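Putative surface anchored protein (Clostridium perfringens B, PDB 4NI6) probably forms part of the Ig-like repeat shaft of a bacterial cell-surface adhesin, stabilised by an autocatalytically formed internal Thr-Gln ester cross-link. Local coordinates at residues Lys34-Tyr39 against Ser80-Leu85; Tyr48-Lys53 against Thr71-Val76; Leu3-Ala8 against Val100-Glu105. All blocks are in the same frame, centred on the assembly; numbering follows the deposited sequence.

Contact 1 of 3, residues Lys34-Tyr39 against Ser80-Leu85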
loop_
_atom_site.group_PDB
_atom_site.type_symbol
_atom_site.label_atom_id
_atom_site.label_comp_id
_atom_site.label_asym_id
_atom_site.label_seq_id
_atom_site.Cartn_x
_atom_site.Cartn_y
_atom_site.Cartn_z
ATOM N N LYS A 34 -3.698 -7.812 -0.278
ATOM C CA LYS A 34 -4.392 -6.780 0.485
ATOM C C LYS A 34 -3.343 -5.966 1.230
ATOM O O LYS A 34 -2.171 -6.355 1.340
ATOM C CB LYS A 34 -5.347 -7.411 1.510
ATOM C CG LYS A 34 -6.518 -8.161 0.918
ATOM C CD LYS A 34 -7.373 -8.771 2.015
ATOM C CE LYS A 34 -8.125 -9.992 1.507
ATOM N NZ LYS A 34 -9.417 -10.182 2.220
ATOM N N ASP A 35 -3.693 -4.745 1.616
ATOM C CA ASP A 35 -2.759 -3.907 2.353
ATOM C C ASP A 35 -3.500 -3.201 3.489
ATOM O O ASP A 35 -4.647 -2.766 3.309
ATOM C CB ASP A 35 -2.183 -2.833 1.420
ATOM C CG ASP A 35 -0.925 -2.172 1.963
ATOM O OD1 ASP A 35 0.023 -2.940 2.281
ATOM O OD2 ASP A 35 -0.829 -0.920 2.015
ATOM N N THR A 36 -2.893 -3.245 4.660
ATOM C CA THR A 36 -3.396 -2.496 5.823
ATOM C C THR A 36 -2.584 -1.221 6.008
ATOM O O THR A 36 -1.350 -1.244 5.962
ATOM C CB THR A 36 -3.301 -3.365 7.076
ATOM O OG1 THR A 36 -4.091 -4.540 6.852
ATOM C CG2 THR A 36 -3.839 -2.681 8.279
ATOM N N ILE A 37 -3.280 -0.092 6.193
ATOM C CA ILE A 37 -2.663 1.247 6.286
ATOM C C ILE A 37 -2.971 1.866 7.653
ATOM O O ILE A 37 -4.150 2.069 7.989
ATOM C CB ILE A 37 -3.197 2.187 5.170
ATOM C CG1 ILE A 37 -3.049 1.593 3.749
ATOM C CG2 ILE A 37 -2.495 3.547 5.256
ATOM C CD1 ILE A 37 -4.226 0.756 3.291
ATOM N N ASP A 38 -1.933 1.950 8.476
ATOM C CA ASP A 38 -2.039 2.664 9.748
ATOM C C ASP A 38 -1.614 4.107 9.572
ATOM O O ASP A 38 -0.480 4.387 9.201
ATOM C CB ASP A 38 -1.151 1.981 10.776
ATOM C CG ASP A 38 -1.610 0.571 11.080
ATOM O OD1 ASP A 38 -2.803 0.396 11.402
ATOM O OD2 ASP A 38 -0.847 -0.383 10.805
ATOM N N TYR A 39 -2.553 5.030 9.817
ATOM C CA TYR A 39 -2.326 6.451 9.613
ATOM C C TYR A 39 -2.383 7.232 10.914
ATOM O O TYR A 39 -3.044 6.805 11.866
ATOM C CB TYR A 39 -3.324 7.037 8.596
ATOM C CG TYR A 39 -4.781 6.948 8.991
ATOM C CD1 TYR A 39 -5.384 7.963 9.740
ATOM C CD2 TYR A 39 -5.546 5.849 8.659
ATOM C CE1 TYR A 39 -6.706 7.885 10.106
ATOM C CE2 TYR A 39 -6.884 5.774 8.991
ATOM C CZ TYR A 39 -7.457 6.804 9.740
ATOM O OH TYR A 39 -8.772 6.728 10.124
ATOM N N SER A 80 -6.233 9.616 13.350
ATOM C CA SER A 80 -5.426 8.391 13.381
ATOM C C SER A 80 -6.295 7.149 13.429
ATOM O O SER A 80 -7.409 7.180 13.936
ATOM C CB SER A 80 -4.533 8.414 14.618
ATOM O OG SER A 80 -5.344 8.397 15.775
ATOM N N GLY A 81 -5.829 6.069 12.805
ATOM C CA GLY A 81 -6.646 4.884 12.663
ATOM C C GLY A 81 -6.068 3.964 11.603
ATOM O O GLY A 81 -4.883 4.045 11.275
ATOM N N GLN A 82 -6.907 3.073 11.083
ATOM C CA GLN A 82 -6.497 2.056 10.120
ATOM C C GLN A 82 -7.452 2.042 8.937
ATOM O O GLN A 82 -8.673 2.102 9.101
ATOM C CB GLN A 82 -6.486 0.698 10.815
ATOM C CG GLN A 82 -5.780 -0.362 10.017
ATOM C CD GLN A 82 -5.736 -1.658 10.781
ATOM O OE1 GLN A 82 -6.680 -2.443 10.754
ATOM N NE2 GLN A 82 -4.680 -1.845 11.550
ATOM N N TRP A 83 -6.880 1.845 7.744
ATOM C CA TRP A 83 -7.658 1.558 6.545
ATOM C C TRP A 83 -7.185 0.245 5.957
ATOM O O TRP A 83 -6.099 -0.226 6.278
ATOM C CB TRP A 83 -7.470 2.642 5.495
ATOM C CG TRP A 83 -7.964 4.002 5.894
ATOM C CD1 TRP A 83 -9.169 4.338 6.492
ATOM C CD2 TRP A 83 -7.323 5.263 5.554
ATOM N NE1 TRP A 83 -9.233 5.702 6.650
ATOM C CE2 TRP A 83 -8.179 6.313 6.059
ATOM C CE3 TRP A 83 -6.113 5.604 5.012
ATOM C CZ2 TRP A 83 -7.834 7.664 5.955
ATOM C CZ3 TRP A 83 -5.805 6.938 4.825
ATOM C CH2 TRP A 83 -6.624 7.956 5.354
ATOM N N GLU A 84 -7.977 -0.299 5.048
ATOM C CA GLU A 84 -7.605 -1.461 4.242
ATOM C C GLU A 84 -7.806 -1.148 2.780
ATOM O O GLU A 84 -8.746 -0.429 2.423
ATOM C CB GLU A 84 -8.449 -2.671 4.650
ATOM C CG GLU A 84 -8.148 -3.082 6.069
ATOM C CD GLU A 84 -8.888 -4.322 6.467
ATOM O OE1 GLU A 84 -9.162 -5.155 5.578
ATOM O OE2 GLU A 84 -9.215 -4.462 7.657
ATOM N N LEU A 85 -7.003 -1.800 1.931
ATOM C CA LEU A 85 -7.103 -1.655 0.477
ATOM C C LEU A 85 -6.854 -3.022 -0.158
ATOM O O LEU A 85 -5.790 -3.609 0.039
ATOM C CB LEU A 85 -6.075 -0.646 -0.048
ATOM C CG LEU A 85 -6.215 -0.352 -1.538
ATOM C CD1 LEU A 85 -5.986 1.113 -1.853
ATOM C CD2 LEU A 85 -5.216 -1.183 -2.298
HETATM O O HOH W 1 -3.693 1.973 13.514
HETATM O O HOH W 2 -10.054 4.440 9.937
#
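Tyr-39 and Trp-83 make the tightest part of this antiparallel pairing: the tyrosine ring and the six-membered ring of the indole stack face to face, their centroids 4.0 Å apart and their planes inclined by 27°. Tyr-39 CE2 lies over the indole, 3.3 Å from Trp-83 CE2. A chi1 of 62° places the phenol ring between its own backbone N and carbonyl carbon, which swings it across to the neighbouring strand. There its second face receives the Gly-81 backbone, with Gly-81 CA over the ring in a CH-pi contact, so the ring is packed on both faces. Tyr-39 OH hydrogen-bonds to Val-76 N, and a water links it to Gln-82 O. Ile-37 and Leu-85 continue this buried face, Ile-37 CD1 lying 4.1 Å from Leu-85 CB.

The other face is more open and more polar. Gln-82 NE2 donates a nearly straight bond (167°) of 2.9 Å to Asp-38 OD1, meeting the syn lone pair of the carboxylate while that oxygen stays in the amide plane. Thr-36 CG2 rests against the same amide, 3.3 Å from Gln-82 CD. Glu-84 and Lys-34 are exposed here, and their charged ends do not meet. Backbone evidence for the register is the reciprocal bonding of Asp-35 with Leu-85, Ile-37 with Trp-83 and Tyr-39 with Gly-81.

The pair borders one sheet of the Ig-like beta sandwich: strand 81-90 is an edge strand, and strand 31-39 lies between it and strand 3-9. Trp-83 NE1 hydrogen-bonds to Thr-74 O, while the Ile-37/Leu-85 face turns to the other sheet, both residues touching Leu-50.

Contact 2 of 3, residues Tyr48-Lys53 against Thr71-Val76; sequences YNLTGK and TEVTAV
Tyr-48 pairs with Val-73 and Leu-50 with Thr-71 as hydrogen-bonded antiparallel pairs, and Asn-49 faces Glu-72 at the non-hydrogen-bonded position between them. All four bonds of the two pairs are present, the Tyr-48 N to Val-73 O distance being 2.8 Å and the Leu-50 N to Thr-71 O distance 2.9 Å. The axes of the two short, twisted segments approach to 4.8 Å, with 128° between their directions. Within these segments the pairing runs from Tyr-48 to Leu-50; it continues beyond them, where Gly-52 bonds to Lys-69. These are the two arms of the beta hairpin formed by strands 47-57 and 63-74, in one sheet of the Ig-like sandwich. Strand 97-106 pairs with the other side of strand 47-57.

On the inward face, Val-73 CG2 sits between its own backbone N and carbonyl carbon (chi1 of CG1 -64°), and this turns it to meet two neighbours: it is 3.9 Å from Tyr-48 CB and 3.9 Å from Leu-50 CB. Ala-75 CB, beyond the end of the strand, approaches Tyr-48 CE1 at 4.0 Å. The phenol OH of Tyr-48 is held by Gln-123 and by Val-43 N.

On the opposite face, Asn-49 and Glu-72 lie alongside each other, the amide and carboxylate planes 28° apart. Asn-49 ND2 points to Glu-72 OE1, but the separation is implausibly short and Glu-72 has two conformers, leaving the bond in doubt.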
loop_
_atom_site.group_PDB
_atom_site.type_symbol
_atom_site.label_atom_id
_atom_site.label_comp_id
_atom_site.label_asym_id
_atom_site.label_seq_id
_atom_site.Cartn_x
_atom_site.Cartn_y
_atom_site.Cartn_z
ATOM N N TYR A 48 -10.238 11.315 2.195
ATOM C CA TYR A 48 -8.984 11.215 1.431
ATOM C C TYR A 48 -9.172 10.267 0.263
ATOM O O TYR A 48 -9.941 9.315 0.375
ATOM C CB TYR A 48 -7.833 10.684 2.304
ATOM C CG TYR A 48 -7.410 11.648 3.394
ATOM C CD1 TYR A 48 -8.179 11.804 4.558
ATOM C CD2 TYR A 48 -6.218 12.335 3.294
ATOM C CE1 TYR A 48 -7.828 12.739 5.537
ATOM C CE2 TYR A 48 -5.863 13.278 4.246
ATOM C CZ TYR A 48 -6.655 13.436 5.378
ATOM O OH TYR A 48 -6.359 14.405 6.338
ATOM N N ASN A 49 -8.549 10.604 -0.859
ATOM C CA ASN A 49 -8.400 9.666 -1.957
ATOM C C ASN A 49 -7.168 8.807 -1.643
ATOM O O ASN A 49 -6.048 9.315 -1.607
ATOM C CB ASN A 49 -8.095 10.438 -3.251
ATOM C CG ASN A 49 -8.967 11.696 -3.480
ATOM O OD1 ASN A 49 -8.452 12.799 -3.781
ATOM N ND2 ASN A 49 -10.267 11.524 -3.478
ATOM N N LEU A 50 -7.363 7.490 -1.482
ATOM C CA LEU A 50 -6.260 6.563 -1.189
ATOM C C LEU A 50 -5.931 5.787 -2.451
ATOM O O LEU A 50 -6.785 5.040 -2.949
ATOM C CB LEU A 50 -6.663 5.622 -0.061
ATOM C CG LEU A 50 -5.574 4.596 0.307
ATOM C CD1 LEU A 50 -4.349 5.265 0.904
ATOM C CD2 LEU A 50 -6.100 3.517 1.240
ATOM N N THR A 51 -4.748 6.018 -2.980
ATOM C CA THR A 51 -4.273 5.219 -4.135
ATOM C C THR A 51 -3.189 4.263 -3.699
ATOM O O THR A 51 -2.162 4.649 -3.173
ATOM C CB THR A 51 -3.702 6.125 -5.235
ATOM O OG1 THR A 51 -4.734 6.990 -5.716
ATOM C CG2 THR A 51 -3.146 5.279 -6.416
ATOM N N GLY A 52 -3.444 2.973 -3.921
ATOM C CA GLY A 52 -2.440 1.934 -3.698
ATOM C C GLY A 52 -1.956 1.367 -5.003
ATOM O O GLY A 52 -2.710 1.275 -5.958
ATOM N N LYS A 53 -0.653 1.151 -5.059
ATOM C CA LYS A 53 -0.022 0.561 -6.234
ATOM C C LYS A 53 0.784 -0.649 -5.831
ATOM O O LYS A 53 1.489 -0.660 -4.820
ATOM C CB LYS A 53 0.881 1.567 -6.912
ATOM C CG LYS A 53 0.107 2.728 -7.524
ATOM C CD LYS A 53 1.026 3.760 -8.135
ATOM C CE LYS A 53 0.214 4.911 -8.712
ATOM N NZ LYS A 53 -0.721 4.383 -9.756
ATOM N N THR A 71 -9.565 4.307 -3.778
ATOM C CA THR A 71 -10.859 4.314 -3.084
ATOM C C THR A 71 -10.916 5.588 -2.237
ATOM O O THR A 71 -9.879 6.167 -1.901
ATOM C CB THR A 71 -11.037 3.086 -2.148
ATOM O OG1 THR A 71 -9.960 3.047 -1.211
ATOM C CG2 THR A 71 -11.100 1.779 -2.929
ATOM N N GLU A 72 -12.126 6.037 -1.910
ATOM C CA GLU A 72 -12.295 7.118 -0.940
ATOM C C GLU A 72 -12.379 6.552 0.463
ATOM O O GLU A 72 -13.053 5.537 0.708
ATOM C CB GLU A 72 -13.556 7.941 -1.225
ATOM C CG GLU A 72 -13.566 8.621 -2.576
ATOM C CD GLU A 72 -13.037 10.037 -2.552
ATOM O OE1 GLU A 72 -11.891 10.247 -2.098
ATOM O OE2 GLU A 72 -13.677 10.888 -3.197
ATOM N N VAL A 73 -11.558 7.111 1.341
ATOM C CA VAL A 73 -11.501 6.706 2.739
ATOM C C VAL A 73 -11.697 7.964 3.606
ATOM O O VAL A 73 -11.566 9.068 3.112
ATOM C CB VAL A 73 -10.144 6.000 3.075
ATOM C CG1 VAL A 73 -9.984 4.679 2.298
ATOM C CG2 VAL A 73 -8.966 6.936 2.800
ATOM N N THR A 74 -11.970 7.769 4.879
ATOM C CA THR A 74 -12.162 8.911 5.767
ATOM C C THR A 74 -11.326 8.668 7.004
ATOM O O THR A 74 -11.396 7.580 7.617
ATOM C CB THR A 74 -13.660 9.095 6.124
ATOM O OG1 THR A 74 -14.439 9.137 4.929
ATOM C CG2 THR A 74 -13.901 10.391 6.919
ATOM N N ALA A 75 -10.662 9.731 7.484
ATOM C CA ALA A 75 -9.933 9.643 8.734
ATOM C C ALA A 75 -10.941 9.700 9.881
ATOM O O ALA A 75 -11.883 10.535 9.858
ATOM C CB ALA A 75 -8.887 10.755 8.866
ATOM N N VAL A 76 -10.695 8.941 10.931
ATOM C CA VAL A 76 -11.591 8.918 12.077
ATOM C C VAL A 76 -11.035 9.834 13.193
ATOM O O VAL A 76 -10.324 10.796 12.894
ATOM C CB VAL A 76 -11.899 7.490 12.550
ATOM C CG1 VAL A 76 -12.580 6.705 11.440
ATOM C CG2 VAL A 76 -10.644 6.795 13.036
#

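Contact 3 of 3, residues Leu3-Ala8 against Val100-Glu105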
loop_
_atom_site.group_PDB
_atom_site.type_symbol
_atom_site.label_atom_id
_atom_site.label_comp_id
_atom_site.label_asym_id
_atom_site.label_seq_id
_atom_site.Cartn_x
_atom_site.Cartn_y
_atom_site.Cartn_z
ATOM N N LEU A 3 2.019 7.501 7.213
ATOM C CA LEU A 3 1.457 6.159 6.959
ATOM C C LEU A 3 2.475 5.054 7.217
ATOM O O LEU A 3 3.638 5.198 6.850
ATOM C CB LEU A 3 0.953 5.976 5.504
ATOM C CG LEU A 3 0.050 6.999 4.795
ATOM C CD1 LEU A 3 -0.269 6.562 3.365
ATOM C CD2 LEU A 3 -1.223 7.255 5.584
ATOM N N LYS A 4 2.019 3.986 7.867
ATOM C CA LYS A 4 2.716 2.692 7.905
ATOM C C LYS A 4 1.831 1.668 7.225
ATOM O O LYS A 4 0.609 1.771 7.265
ATOM C CB LYS A 4 2.912 2.259 9.358
ATOM C CG LYS A 4 3.870 3.141 10.139
ATOM C CD LYS A 4 3.692 2.997 11.645
ATOM C CE LYS A 4 3.847 1.551 12.086
ATOM N NZ LYS A 4 2.530 0.860 12.202
ATOM N N THR A 5 2.433 0.691 6.554
ATOM C CA THR A 5 1.651 -0.283 5.771
ATOM C C THR A 5 2.157 -1.704 5.960
ATOM O O THR A 5 3.333 -1.907 6.215
ATOM C CB THR A 5 1.677 0.082 4.277
ATOM O OG1 THR A 5 3.022 -0.103 3.792
ATOM C CG2 THR A 5 1.262 1.523 4.000
ATOM N N THR A 6 1.216 -2.636 5.913
ATOM C CA THR A 6 1.527 -4.056 5.985
ATOM C C THR A 6 0.761 -4.781 4.881
ATOM O O THR A 6 -0.469 -4.826 4.883
ATOM C CB THR A 6 1.117 -4.635 7.345
ATOM O OG1 THR A 6 1.652 -3.820 8.401
ATOM C CG2 THR A 6 1.646 -6.048 7.513
ATOM N N VAL A 7 1.497 -5.410 3.966
ATOM C CA VAL A 7 0.873 -6.228 2.935
ATOM C C VAL A 7 0.486 -7.594 3.474
ATOM O O VAL A 7 1.106 -8.104 4.387
ATOM C CB VAL A 7 1.815 -6.366 1.709
ATOM C CG1 VAL A 7 3.037 -7.231 2.010
ATOM C CG2 VAL A 7 1.079 -6.863 0.477
ATOM N N ALA A 8 -0.564 -8.169 2.892
ATOM C CA ALA A 8 -0.909 -9.574 3.130
ATOM C C ALA A 8 -1.057 -10.231 1.778
ATOM O O ALA A 8 -1.769 -9.737 0.888
ATOM C CB ALA A 8 -2.205 -9.689 3.905
ATOM N N VAL A 100 4.064 -2.800 -2.148
ATOM C CA VAL A 100 2.898 -1.904 -2.143
ATOM C C VAL A 100 3.271 -0.487 -1.748
ATOM O O VAL A 100 3.999 -0.301 -0.770
ATOM C CB VAL A 100 1.808 -2.406 -1.199
ATOM C CG1 VAL A 100 0.608 -1.454 -1.174
ATOM C CG2 VAL A 100 1.347 -3.811 -1.584
ATOM N N PHE A 101 2.873 0.448 -2.609
ATOM C CA PHE A 101 2.951 1.886 -2.337
ATOM C C PHE A 101 1.545 2.394 -1.968
ATOM O O PHE A 101 0.543 1.933 -2.522
ATOM C CB PHE A 101 3.380 2.584 -3.599
ATOM C CG PHE A 101 4.845 2.493 -3.933
ATOM C CD1 PHE A 101 5.736 1.720 -3.201
ATOM C CD2 PHE A 101 5.326 3.193 -5.037
ATOM C CE1 PHE A 101 7.076 1.646 -3.549
ATOM C CE2 PHE A 101 6.673 3.135 -5.388
ATOM C CZ PHE A 101 7.545 2.352 -4.651
ATOM N N GLU A 102 1.472 3.418 -1.092
ATOM C CA GLU A 102 0.189 4.057 -0.733
ATOM C C GLU A 102 0.351 5.574 -0.701
ATOM O O GLU A 102 1.399 6.070 -0.292
ATOM C CB GLU A 102 -0.250 3.616 0.655
ATOM C CG GLU A 102 -0.630 2.157 0.782
ATOM C CD GLU A 102 -1.957 1.751 0.141
ATOM O OE1 GLU A 102 -2.285 0.525 0.187
ATOM O OE2 GLU A 102 -2.614 2.562 -0.525
ATOM N N ASN A 103 -0.646 6.255 -1.240
ATOM C CA ASN A 103 -0.683 7.711 -1.277
ATOM C C ASN A 103 -2.085 8.146 -0.879
ATOM O O ASN A 103 -3.069 7.828 -1.542
ATOM C CB ASN A 103 -0.397 8.140 -2.680
ATOM C CG ASN A 103 -0.256 9.636 -2.814
ATOM O OD1 ASN A 103 0.848 10.168 -2.850
ATOM N ND2 ASN A 103 -1.383 10.328 -2.851
ATOM N N ALA A 104 -2.158 8.956 0.182
ATOM C CA ALA A 104 -3.447 9.509 0.655
ATOM C C ALA A 104 -3.438 11.015 0.415
ATOM O O ALA A 104 -2.551 11.717 0.893
ATOM C CB ALA A 104 -3.620 9.264 2.143
ATOM N N GLU A 105 -4.406 11.482 -0.348
ATOM C CA GLU A 105 -4.523 12.903 -0.646
ATOM C C GLU A 105 -5.892 13.395 -0.166
ATOM O O GLU A 105 -6.926 12.870 -0.574
ATOM C CB GLU A 105 -4.426 13.124 -2.149
ATOM C CG GLU A 105 -4.617 14.584 -2.577
ATOM C CD GLU A 105 -4.889 14.702 -4.059
ATOM O OE1 GLU A 105 -5.789 14.003 -4.581
ATOM O OE2 GLU A 105 -4.184 15.489 -4.707
#
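Leu-3, Glu-102 and Val-100 lose the most surface in this buried contact. The strand axes come no closer than 8.4 Å and run at 141° to one another, too far apart for backbone pairing; the contact is made by side chains, Leu-3 CD1 also reaching the backbone of the other strand.

Leu-3 reaches over with CD1, which lies 4.0 Å from Glu-102 CB and 4.5 Å from Ala-104 CB; its side chain crosses that of Glu-102 at about a right angle. Leu-3 also touches Tyr-39 on the adjoining strand of its own sheet.

Glu-102 meets the other strand through its aliphatic part. Its CG is 3.8 Å from Thr-5 CG2, and a bend at chi2 (-73°) turns the carboxylate away from the straight line of the chain. Glu-102 OE1 comes close to Asp-35 OD2, putting two acidic side chains together inside the domain. Thr-5 faces this pair with its two branches divided: CG2 packs on Glu-102, while OG1, between the backbone N and the carbonyl carbon at chi1 67°, carries the covalent link to Gln-135 CD.

Val-100 closes the other end of the contact. Its CG2 is 3.7 Å from Val-7 CG2, and the same residue also touches Asp-35 and Gln-135.

Alternate residues of both strands, Leu-3, Thr-5 and Val-7 against Val-100, Glu-102 and Ala-104, thus point into one interior. Such face-to-face packing of two sheets is that of an Ig-like beta sandwich, here built round the Thr-Gln ester cross-link that marks this domain family.

The three contacts lie close together in a single Ig-like domain, with centres about 7 Å (contacts 1 and 3), 9 Å (1 and 2) and 10 Å (2 and 3) apart. Contact 1 pairs strands within one sheet, contact 2 within the other, and contact 3 joins the two across the interior. Strand 31-39 of contact 1 adjoins strand 3-9 of contact 3; strand 47-57 of contact 2 adjoins strand 97-106. Along the chain they are nested: contact 3 closes the longest loop, contact 1 lies inside it and contact 2 inside that. Contact 3 thus brings the N-terminal strand, which carries the cross-linked Thr-5, against strand 97-106 of the other sheet.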